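Local coordinates for protein putative metallopeptidase (PDB 3IEH) that probably acts as a zinc-dependent carboxypeptidase or related hydrolase of the M14 metallopeptidase family, at residues L69-G74 / G165-H170. Residues are numbered along the deposited sequence; the frame is centred on the assembly and turned at random.
Sequences LLISAG and GILTCH. With ZN (zinc ion), chain B.
Thr168 OG1 has one sound partner and one weak one, on roughly opposite sides: Ser72 OG lies 2.9 Å from Thr168 OG1 in a hydrogen bond that either hydroxyl could donate, and His170 NE2 sends it a weak, bent bond (N-H...O angle 121°). Thr168 turns OG1 opposite its backbone N (chi1 -170°), which brings it to the Ser72 hydroxyl. On the same face, Leu70 lies side by side with Ile166, its CD2 3.4 Å from Ile166 CD1. Leu234 and Val235 of helix 230-237 pack against Ile166 there.

The other face carries Ile71, whose CG2 touches Leu167 CD2 at 4.1 Å and also reaches Cys169 SG; Phe267 and Met264 of helix 253-271 touch Leu167 and Cys169 respectively. The strands run parallel, their directions 15° apart, and the backbone ladder is regular through the middle: Leu167 N donates to Leu70 O at 2.9 Å in a nearly straight bond, Ser72 N to Leu167 O, and Cys169 N to Ser72 O. Beyond Ala73 the direct ladder gives way to a water that accepts from Gly74 N and donates to Cys169 O at 2.8 Å. At the opposite end, Leu69 CD2 sits 3.3 Å from Gly165 N, over a residue without a side chain.

These are adjoining central strands of the mixed sheet of the M14 fold, and strand 165-172 delivers a zinc ligand: His170 ND1 binds the metal at 2.5 Å, alongside His76, Glu79 and a water. Zinc at ND1 is thus the main tie on the imidazole. The Ser72 bond helps hold Thr168 OG1 in place, but the weak link from NE2 to that hydroxyl could add only a slight bias to the rotation of the ring.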
ATOM      1  N   LEU A  69      -9.073   9.484   0.950  1.00 14.55           N
ATOM      2  CA  LEU A  69      -8.582   8.116   0.899  1.00 14.58           C
ATOM      3  C   LEU A  69      -7.109   8.070   0.433  1.00 15.37           C
ATOM      4  O   LEU A  69      -6.699   8.804  -0.476  1.00 13.24           O
ATOM      5  CB  LEU A  69      -9.458   7.302  -0.054  1.00 13.32           C
ATOM      6  CG  LEU A  69     -10.952   7.201   0.328  1.00 13.90           C
ATOM      7  CD1 LEU A  69     -11.735   6.428  -0.742  1.00  9.74           C
ATOM      8  CD2 LEU A  69     -11.138   6.553   1.702  1.00 13.87           C
ATOM      9  N   LEU A  70      -6.340   7.200   1.081  1.00 15.86           N
ATOM     10  CA  LEU A  70      -4.917   7.035   0.840  1.00 16.95           C
ATOM     11  C   LEU A  70      -4.614   5.610   0.408  1.00 16.40           C
ATOM     12  O   LEU A  70      -5.027   4.665   1.084  1.00 14.69           O
ATOM     13  CB  LEU A  70      -4.124   7.333   2.133  1.00 17.98           C
ATOM     14  CG  LEU A  70      -2.594   7.151   2.075  1.00 18.24           C
ATOM     15  CD1 LEU A  70      -1.986   8.110   1.104  1.00  9.49           C
ATOM     16  CD2 LEU A  70      -1.940   7.274   3.417  1.00 15.06           C
ATOM     17  N   ILE A  71      -3.918   5.452  -0.719  1.00 15.52           N
ATOM     18  CA  ILE A  71      -3.429   4.135  -1.123  1.00 14.86           C
ATOM     19  C   ILE A  71      -1.904   4.198  -1.117  1.00 15.53           C
ATOM     20  O   ILE A  71      -1.302   5.114  -1.698  1.00 17.24           O
ATOM     21  CB  ILE A  71      -3.908   3.698  -2.520  1.00 14.65           C
ATOM     22  CG1 ILE A  71      -5.437   3.781  -2.634  1.00 15.15           C
ATOM     23  CG2 ILE A  71      -3.370   2.262  -2.812  1.00 11.77           C
ATOM     24  CD1 ILE A  71      -5.979   3.321  -3.976  1.00  5.21           C
ATOM     25  N   SER A  72      -1.271   3.252  -0.448  1.00 15.40           N
ATOM     26  CA  SER A  72       0.190   3.259  -0.360  1.00 16.45           C
ATOM     27  C   SER A  72       0.652   1.893  -0.816  1.00 14.46           C
ATOM     28  O   SER A  72      -0.058   0.931  -0.639  1.00 12.90           O
ATOM     29  CB  SER A  72       0.644   3.524   1.060  1.00 19.41           C
ATOM     30  OG  SER A  72       0.161   2.495   1.935  1.00 28.17           O
ATOM     31  N   ALA A  73       1.835   1.839  -1.419  1.00 13.89           N
ATOM     32  CA  ALA A  73       2.430   0.618  -1.926  1.00 12.36           C
ATOM     33  C   ALA A  73       3.933   0.712  -1.788  1.00 11.88           C
ATOM     34  O   ALA A  73       4.479   1.796  -1.592  1.00 13.11           O
ATOM     35  CB  ALA A  73       2.053   0.426  -3.406  1.00 12.69           C
ATOM     36  N   GLY A  74       4.603  -0.428  -1.870  1.00 12.51           N
ATOM     37  CA  GLY A  74       6.047  -0.462  -1.942  1.00 13.27           C
ATOM     38  C   GLY A  74       6.827  -0.177  -0.673  1.00 16.08           C
ATOM     39  O   GLY A  74       7.952   0.340  -0.749  1.00 15.88           O
ATOM     40  N   GLY A 165     -10.288   6.324   4.923  1.00 16.94           N
ATOM     41  CA  GLY A 165      -9.837   5.028   4.481  1.00 16.32           C
ATOM     42  C   GLY A 165      -8.373   4.998   4.149  1.00 17.11           C
ATOM     43  O   GLY A 165      -7.851   5.944   3.575  1.00 20.02           O
ATOM     44  N   ILE A 166      -7.707   3.924   4.550  1.00 16.87           N
ATOM     45  CA  ILE A 166      -6.299   3.698   4.239  1.00 16.68           C
ATOM     46  C   ILE A 166      -6.215   2.278   3.640  1.00 17.23           C
ATOM     47  O   ILE A 166      -6.713   1.303   4.225  1.00 16.59           O
ATOM     48  CB  ILE A 166      -5.391   3.863   5.508  1.00 16.67           C
ATOM     49  CG1 ILE A 166      -3.899   3.581   5.230  1.00 21.95           C
ATOM     50  CG2 ILE A 166      -5.790   2.914   6.614  1.00 10.96           C
ATOM     51  CD1 ILE A 166      -3.340   4.255   4.028  1.00 28.38           C
ATOM     52  N   LEU A 167      -5.684   2.177   2.430  1.00 16.24           N
ATOM     53  CA  LEU A 167      -5.380   0.887   1.844  1.00 16.70           C
ATOM     54  C   LEU A 167      -3.891   0.865   1.636  1.00 17.45           C
ATOM     55  O   LEU A 167      -3.313   1.814   1.108  1.00 17.81           O
ATOM     56  CB  LEU A 167      -6.096   0.678   0.509  1.00 15.59           C
ATOM     57  CG  LEU A 167      -5.579  -0.447  -0.405  1.00 17.89           C
ATOM     58  CD1 LEU A 167      -5.718  -1.792   0.231  1.00  9.57           C
ATOM     59  CD2 LEU A 167      -6.292  -0.411  -1.761  1.00  7.56           C
ATOM     60  N   THR A 168      -3.263  -0.217   2.054  1.00 18.63           N
ATOM     61  CA  THR A 168      -1.855  -0.411   1.748  1.00 19.24           C
ATOM     62  C   THR A 168      -1.718  -1.750   0.999  1.00 18.93           C
ATOM     63  O   THR A 168      -2.282  -2.748   1.426  1.00 18.54           O
ATOM     64  CB  THR A 168      -0.959  -0.335   3.008  1.00 18.73           C
ATOM     65  OG1 THR A 168       0.406  -0.295   2.583  1.00 25.08           O
ATOM     66  CG2 THR A 168      -1.170  -1.533   3.919  1.00 15.31           C
ATOM     67  N   CYS A 169      -0.998  -1.757  -0.126  1.00 18.52           N
ATOM     68  CA  CYS A 169      -0.906  -2.947  -0.973  1.00 18.41           C
ATOM     69  C   CYS A 169       0.423  -3.687  -0.860  1.00 20.88           C
ATOM     70  O   CYS A 169       1.457  -3.232  -1.375  1.00 23.12           O
ATOM     71  CB  CYS A 169      -1.189  -2.547  -2.396  1.00 19.79           C
ATOM     72  SG  CYS A 169      -2.897  -1.926  -2.501  1.00 27.28           S
ATOM     73  N   HIS A 170       0.384  -4.828  -0.173  1.00 17.74           N
ATOM     74  CA  HIS A 170       1.568  -5.619   0.093  1.00 17.25           C
ATOM     75  C   HIS A 170       1.492  -6.925  -0.648  1.00 17.96           C
ATOM     76  O   HIS A 170       0.475  -7.249  -1.289  1.00 17.82           O
ATOM     77  CB  HIS A 170       1.690  -5.878   1.586  1.00 17.86           C
ATOM     78  CG  HIS A 170       2.087  -4.664   2.369  1.00 19.61           C
ATOM     79  ND1 HIS A 170       3.343  -4.502   2.897  1.00 28.94           N
ATOM     80  CD2 HIS A 170       1.414  -3.530   2.658  1.00 30.23           C
ATOM     81  CE1 HIS A 170       3.415  -3.343   3.520  1.00 24.47           C
ATOM     82  NE2 HIS A 170       2.257  -2.733   3.391  1.00 24.81           N
TER
HETATM   83 ZN    ZN B 276       4.970  -6.342   3.016  1.00 68.63          ZN
HETATM   84  O   HOH W   1       4.050  -3.251  -2.352  1.00 10.37           O
HETATM   85  O   HOH W   2       3.719  -7.823   4.263  1.00 35.82           O